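Long-range contacts in intron-associated endonuclease 1 (Enterobacteria phage T4, PDB 1MK0), which probably cleaves DNA as a homing endonuclease that promotes spread of its intron, the chain here being its GIY-YIG catalytic domain: residues T11-V16 and N87-A92; V16-A21 and K80-K85. The protein carries 1 engineered substitution. All blocks are in the same frame, centred on the assembly; numbering follows the deposited sequence.

Overall arrangement
Interactions 1 and 2 both lie where the outer strand 16-21 of the three-stranded antiparallel sheet of the GIY-YIG catalytic domain meets the chain that follows helix 68-81. Their centres are 8 Å apart, they share Val-16, and interaction 2 is nested inside the chain loop that interaction 1 closes. Asn-90 of interaction 1 joins them: its OD1 lies 2.8 Å from Val-18 N and 2.8 Å from Ser-84 OG, both probable hydrogen bonds. A citrate, probably from the crystallisation liquor, sits near the Asn-90 side chain and is hydrogen-bonded by Tyr-17 OH and Ser-20 N of strand 16-21.

Interaction 1 (T11-V16 and N87-A92); sequences TLNNKV and NGYNIA
Val-16 and Gly-88 bring the two backbones within 4.9 Å (CA to CA), the touching parts running 38° apart. Tyr-89 N donates to Val-16 O over 2.9 Å in a nearly straight bond. Gly-88 CA lies just beyond that same oxygen, 3.3 Å from Val-16 O, where a residue without a side chain fits. Water 3 adds a second link by accepting from Val-16 N and donating to Asn-87 O. Segment 11-16 lies in the loop between strands 4-10 and 16-21 of the GIY-YIG sheet, and within it Asn-13 makes an Asx turn, its OD1 accepting from Lys-15 N at 2.9 Å. Lys-15 crosses the Tyr-89 side chain at about a right angle, with its CB 3.6 Å from Tyr-89 CE1. A long, flexible lysine suits this partly exposed edge of the contact: its chain runs extended until a bend at chi4 (-62°) turns NZ onto Asn-87 OD1, 2.7 Å away and above the carbonyl plane. Tyr-89 lies buried along this loop, its ring edge near Lys-15 O, while its hydroxyl reaches Asn-10 ND2 and, in the ring plane, water 1, which also accepts a weak bond from Asn-13 ND2.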
loop_
_atom_site.group_PDB
_atom_site.type_symbol
_atom_site.label_atom_id
_atom_site.label_comp_id
_atom_site.label_asym_id
_atom_site.label_seq_id
_atom_site.Cartn_x
_atom_site.Cartn_y
_atom_site.Cartn_z
ATOM N N THR A 11 -1.835 -5.145 11.740
ATOM C CA THR A 11 -1.724 -6.356 12.552
ATOM C C THR A 11 -2.868 -6.552 13.543
ATOM O O THR A 11 -2.972 -7.609 14.172
ATOM C CB THR A 11 -0.386 -6.392 13.325
ATOM O OG1 THR A 11 -0.316 -5.283 14.229
ATOM C CG2 THR A 11 0.784 -6.323 12.357
ATOM N N LEU A 12 -3.729 -5.549 13.673
ATOM C CA LEU A 12 -4.855 -5.632 14.597
ATOM C C LEU A 12 -6.109 -6.227 13.962
ATOM O O LEU A 12 -6.912 -6.865 14.647
ATOM C CB LEU A 12 -5.186 -4.242 15.154
ATOM C CG LEU A 12 -4.068 -3.469 15.859
ATOM C CD1 LEU A 12 -4.615 -2.143 16.369
ATOM C CD2 LEU A 12 -3.509 -4.292 17.013
ATOM N N ASN A 13 -6.280 -6.029 12.656
ATOM C CA ASN A 13 -7.466 -6.531 11.963
ATOM C C ASN A 13 -7.193 -7.208 10.618
ATOM O O ASN A 13 -8.122 -7.617 9.928
ATOM C CB ASN A 13 -8.453 -5.387 11.746
ATOM C CG ASN A 13 -7.814 -4.201 11.059
ATOM O OD1 ASN A 13 -7.005 -4.367 10.147
ATOM N ND2 ASN A 13 -8.177 -3.001 11.488
ATOM N N ASN A 14 -5.923 -7.311 10.247
ATOM C CA ASN A 14 -5.523 -7.947 8.995
ATOM C C ASN A 14 -5.943 -7.234 7.708
ATOM O O ASN A 14 -5.824 -7.805 6.621
ATOM C CB ASN A 14 -6.022 -9.393 8.958
ATOM C CG ASN A 14 -5.408 -10.242 10.047
ATOM O OD1 ASN A 14 -4.187 -10.319 10.172
ATOM N ND2 ASN A 14 -6.252 -10.884 10.846
ATOM N N LYS A 15 -6.438 -6.004 7.819
ATOM C CA LYS A 15 -6.822 -5.248 6.628
ATOM C C LYS A 15 -5.531 -4.797 5.950
ATOM O O LYS A 15 -4.539 -4.524 6.623
ATOM C CB LYS A 15 -7.665 -4.027 7.005
ATOM C CG LYS A 15 -9.066 -4.365 7.487
ATOM C CD LYS A 15 -9.832 -3.103 7.850
ATOM C CE LYS A 15 -11.234 -3.426 8.348
ATOM N NZ LYS A 15 -12.052 -4.110 7.309
ATOM N N VAL A 16 -5.535 -4.715 4.625
ATOM C CA VAL A 16 -4.325 -4.313 3.917
ATOM C C VAL A 16 -4.479 -3.177 2.918
ATOM O O VAL A 16 -5.577 -2.847 2.470
ATOM C CB VAL A 16 -3.694 -5.497 3.138
ATOM C CG1 VAL A 16 -3.523 -6.702 4.047
ATOM C CG2 VAL A 16 -4.554 -5.839 1.930
ATOM N N ASN A 87 -12.625 -4.189 1.781
ATOM C CA ASN A 87 -12.129 -4.620 3.085
ATOM C C ASN A 87 -10.683 -4.217 3.351
ATOM O O ASN A 87 -9.971 -4.886 4.098
ATOM C CB ASN A 87 -12.270 -6.145 3.204
ATOM C CG ASN A 87 -11.857 -6.667 4.567
ATOM O OD1 ASN A 87 -12.352 -6.206 5.595
ATOM N ND2 ASN A 87 -10.948 -7.638 4.582
ATOM N N GLY A 88 -10.252 -3.117 2.749
ATOM C CA GLY A 88 -8.885 -2.675 2.947
ATOM C C GLY A 88 -8.740 -1.169 2.973
ATOM O O GLY A 88 -9.717 -0.444 3.167
ATOM N N TYR A 89 -7.518 -0.696 2.746
ATOM C CA TYR A 89 -7.250 0.733 2.786
ATOM C C TYR A 89 -7.131 1.435 1.438
ATOM O O TYR A 89 -6.929 2.644 1.397
ATOM C CB TYR A 89 -5.989 0.989 3.614
ATOM C CG TYR A 89 -6.111 0.495 5.035
ATOM C CD1 TYR A 89 -5.384 -0.610 5.475
ATOM C CD2 TYR A 89 -6.984 1.109 5.934
ATOM C CE1 TYR A 89 -5.522 -1.090 6.771
ATOM C CE2 TYR A 89 -7.128 0.635 7.235
ATOM C CZ TYR A 89 -6.395 -0.464 7.643
ATOM O OH TYR A 89 -6.536 -0.944 8.925
ATOM N N ASN A 90 -7.248 0.697 0.337
ATOM C CA ASN A 90 -7.164 1.330 -0.976
ATOM C C ASN A 90 -8.469 2.055 -1.268
ATOM O O ASN A 90 -9.547 1.522 -1.012
ATOM C CB ASN A 90 -6.898 0.292 -2.065
ATOM C CG ASN A 90 -5.496 -0.266 -1.997
ATOM O OD1 ASN A 90 -5.245 -1.266 -1.325
ATOM N ND2 ASN A 90 -4.568 0.392 -2.680
ATOM N N ILE A 91 -8.374 3.270 -1.801
ATOM C CA ILE A 91 -9.570 4.055 -2.097
ATOM C C ILE A 91 -9.992 4.007 -3.560
ATOM O O ILE A 91 -11.017 4.576 -3.928
ATOM C CB ILE A 91 -9.400 5.550 -1.708
ATOM C CG1 ILE A 91 -8.273 6.181 -2.524
ATOM C CG2 ILE A 91 -9.128 5.674 -0.215
ATOM C CD1 ILE A 91 -8.210 7.696 -2.407
ATOM N N ALA A 92 -9.205 3.336 -4.391
ATOM C CA ALA A 92 -9.519 3.224 -5.809
ATOM C C ALA A 92 -8.566 2.234 -6.455
ATOM O O ALA A 92 -7.692 1.688 -5.788
ATOM C CB ALA A 92 -9.393 4.585 -6.481
HETATM O O HOH W 1 -8.715 -0.078 10.337
HETATM O O HOH W 2 -9.461 -7.991 7.657
HETATM O O HOH W 3 -7.797 -5.953 3.285
#

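Interaction 2 (V16-A21 and K80-K85); sequences VYVGSA and KELNSK
Val-16 and Val-18 of the outer strand meet Leu-82 and Ser-84, which belong to the Schellman motif ending helix 68-81 and to the turn just beyond it. In the alpha/beta GIY-YIG fold this joins the edge of the sheet to the chain leaving the C-terminal end of the helix. Asn-83 leaves the helical conformation with a positive phi of 47°, and its N returns a weak bond to Lys-80 O. On either side of it in sequence, Leu-82 and Ser-84 both point toward the strand.

The more open side is apolar. Leu-82 crosses both valines at about a right angle and places its CD1 branch against the two CG2 methyls, 4.1 Å from that of Val-16 and 4.0 Å from that of Val-18. Branched valines suit the strand and present compact methyl surfaces, while leucine is long enough to bridge from the turn to both. Leu-82 stays partly exposed, and the exposed Lys-80 and Glu-81 mark the solvent side.

The tight side is made by the buried valines and Ser-84. Val-18 is also covered by Trp-78 and Ile-79 of the helix and by Ile-5 of the neighbouring strand, and Val-16 touches Gln-7 and Lys-9 of that strand. Ser-84 is small enough to lie against the strand, its CB 3.6 Å from Val-16 O. A chi1 of 69° turns its hydroxyl to where OG, though buried, is satisfied by Asn-90 OD1 and also rests 3.8 Å from Val-18 CG2.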
loop_
_atom_site.group_PDB
_atom_site.type_symbol
_atom_site.label_atom_id
_atom_site.label_comp_id
_atom_site.label_asym_id
_atom_site.label_seq_id
_atom_site.Cartn_x
_atom_site.Cartn_y
_atom_site.Cartn_z
ATOM N N VAL A 16 -5.535 -4.715 4.625
ATOM C CA VAL A 16 -4.325 -4.313 3.917
ATOM C C VAL A 16 -4.479 -3.177 2.918
ATOM O O VAL A 16 -5.577 -2.847 2.470
ATOM C CB VAL A 16 -3.694 -5.497 3.138
ATOM C CG1 VAL A 16 -3.523 -6.702 4.047
ATOM C CG2 VAL A 16 -4.554 -5.839 1.930
ATOM N N TYR A 17 -3.337 -2.591 2.582
ATOM C CA TYR A 17 -3.230 -1.524 1.603
ATOM C C TYR A 17 -2.272 -2.113 0.571
ATOM O O TYR A 17 -1.178 -2.552 0.925
ATOM C CB TYR A 17 -2.592 -0.283 2.227
ATOM C CG TYR A 17 -2.339 0.844 1.249
ATOM C CD1 TYR A 17 -3.327 1.785 0.973
ATOM C CD2 TYR A 17 -1.107 0.969 0.599
ATOM C CE1 TYR A 17 -3.098 2.831 0.077
ATOM C CE2 TYR A 17 -0.868 2.014 -0.305
ATOM C CZ TYR A 17 -1.870 2.940 -0.556
ATOM O OH TYR A 17 -1.651 3.989 -1.425
ATOM N N VAL A 18 -2.688 -2.148 -0.689
ATOM C CA VAL A 18 -1.845 -2.675 -1.757
ATOM C C VAL A 18 -1.265 -1.515 -2.555
ATOM O O VAL A 18 -1.975 -0.584 -2.913
ATOM C CB VAL A 18 -2.651 -3.584 -2.712
ATOM C CG1 VAL A 18 -1.790 -3.967 -3.916
ATOM C CG2 VAL A 18 -3.116 -4.837 -1.975
ATOM N N GLY A 19 0.034 -1.567 -2.830
ATOM C CA GLY A 19 0.651 -0.497 -3.593
ATOM C C GLY A 19 1.794 -0.990 -4.456
ATOM O O GLY A 19 2.089 -2.179 -4.482
ATOM N N SER A 20 2.431 -0.069 -5.175
ATOM C CA SER A 20 3.556 -0.416 -6.036
ATOM C C SER A 20 4.706 0.535 -5.730
ATOM O O SER A 20 4.483 1.676 -5.332
ATOM C CB SER A 20 3.156 -0.305 -7.509
ATOM O OG SER A 20 2.736 1.011 -7.833
ATOM N N ALA A 21 5.937 0.076 -5.908
ATOM C CA ALA A 21 7.073 0.936 -5.609
ATOM C C ALA A 21 8.286 0.710 -6.487
ATOM O O ALA A 21 8.531 -0.402 -6.964
ATOM C CB ALA A 21 7.469 0.764 -4.150
ATOM N N LYS A 80 -7.806 -6.561 -6.060
ATOM C CA LYS A 80 -9.018 -7.358 -6.174
ATOM C C LYS A 80 -8.865 -8.683 -5.430
ATOM O O LYS A 80 -9.770 -9.116 -4.718
ATOM C CB LYS A 80 -9.328 -7.617 -7.649
ATOM C CG LYS A 80 -10.653 -8.322 -7.894
ATOM C CD LYS A 80 -10.972 -8.375 -9.378
ATOM C CE LYS A 80 -12.337 -8.991 -9.628
ATOM N NZ LYS A 80 -12.683 -8.967 -11.077
ATOM N N GLU A 81 -7.711 -9.320 -5.593
ATOM C CA GLU A 81 -7.445 -10.601 -4.950
ATOM C C GLU A 81 -7.569 -10.507 -3.434
ATOM O O GLU A 81 -8.131 -11.398 -2.789
ATOM C CB GLU A 81 -6.041 -11.085 -5.321
ATOM C CG GLU A 81 -5.699 -12.478 -4.818
ATOM C CD GLU A 81 -6.462 -13.576 -5.541
ATOM O OE1 GLU A 81 -6.305 -14.753 -5.156
ATOM O OE2 GLU A 81 -7.214 -13.269 -6.493
ATOM N N LEU A 82 -7.050 -9.419 -2.870
ATOM C CA LEU A 82 -7.083 -9.213 -1.431
ATOM C C LEU A 82 -8.263 -8.357 -0.982
ATOM O O LEU A 82 -8.376 -8.016 0.197
ATOM C CB LEU A 82 -5.764 -8.583 -0.967
ATOM C CG LEU A 82 -4.503 -9.357 -1.373
ATOM C CD1 LEU A 82 -3.274 -8.673 -0.792
ATOM C CD2 LEU A 82 -4.592 -10.793 -0.877
ATOM N N ASN A 83 -9.138 -8.019 -1.927
ATOM C CA ASN A 83 -10.334 -7.224 -1.636
ATOM C C ASN A 83 -9.961 -6.014 -0.782
ATOM O O ASN A 83 -10.647 -5.686 0.188
ATOM C CB ASN A 83 -11.344 -8.113 -0.898
ATOM C CG ASN A 83 -12.714 -7.484 -0.795
ATOM O OD1 ASN A 83 -13.241 -6.957 -1.774
ATOM N ND2 ASN A 83 -13.310 -7.552 0.392
ATOM N N SER A 84 -8.883 -5.336 -1.169
ATOM C CA SER A 84 -8.375 -4.199 -0.409
ATOM C C SER A 84 -9.109 -2.867 -0.536
ATOM O O SER A 84 -8.689 -1.874 0.054
ATOM C CB SER A 84 -6.883 -4.000 -0.711
ATOM O OG SER A 84 -6.675 -3.544 -2.036
ATOM N N LYS A 85 -10.193 -2.832 -1.302
ATOM C CA LYS A 85 -10.971 -1.602 -1.422
ATOM C C LYS A 85 -12.139 -1.731 -0.446
ATOM O O LYS A 85 -12.290 -0.932 0.478
ATOM C CB LYS A 85 -11.469 -1.421 -2.858
ATOM C CG LYS A 85 -10.340 -1.151 -3.844
ATOM C CD LYS A 85 -10.723 -1.465 -5.282
ATOM C CE LYS A 85 -11.799 -0.551 -5.808
ATOM N NZ LYS A 85 -12.038 -0.803 -7.255
#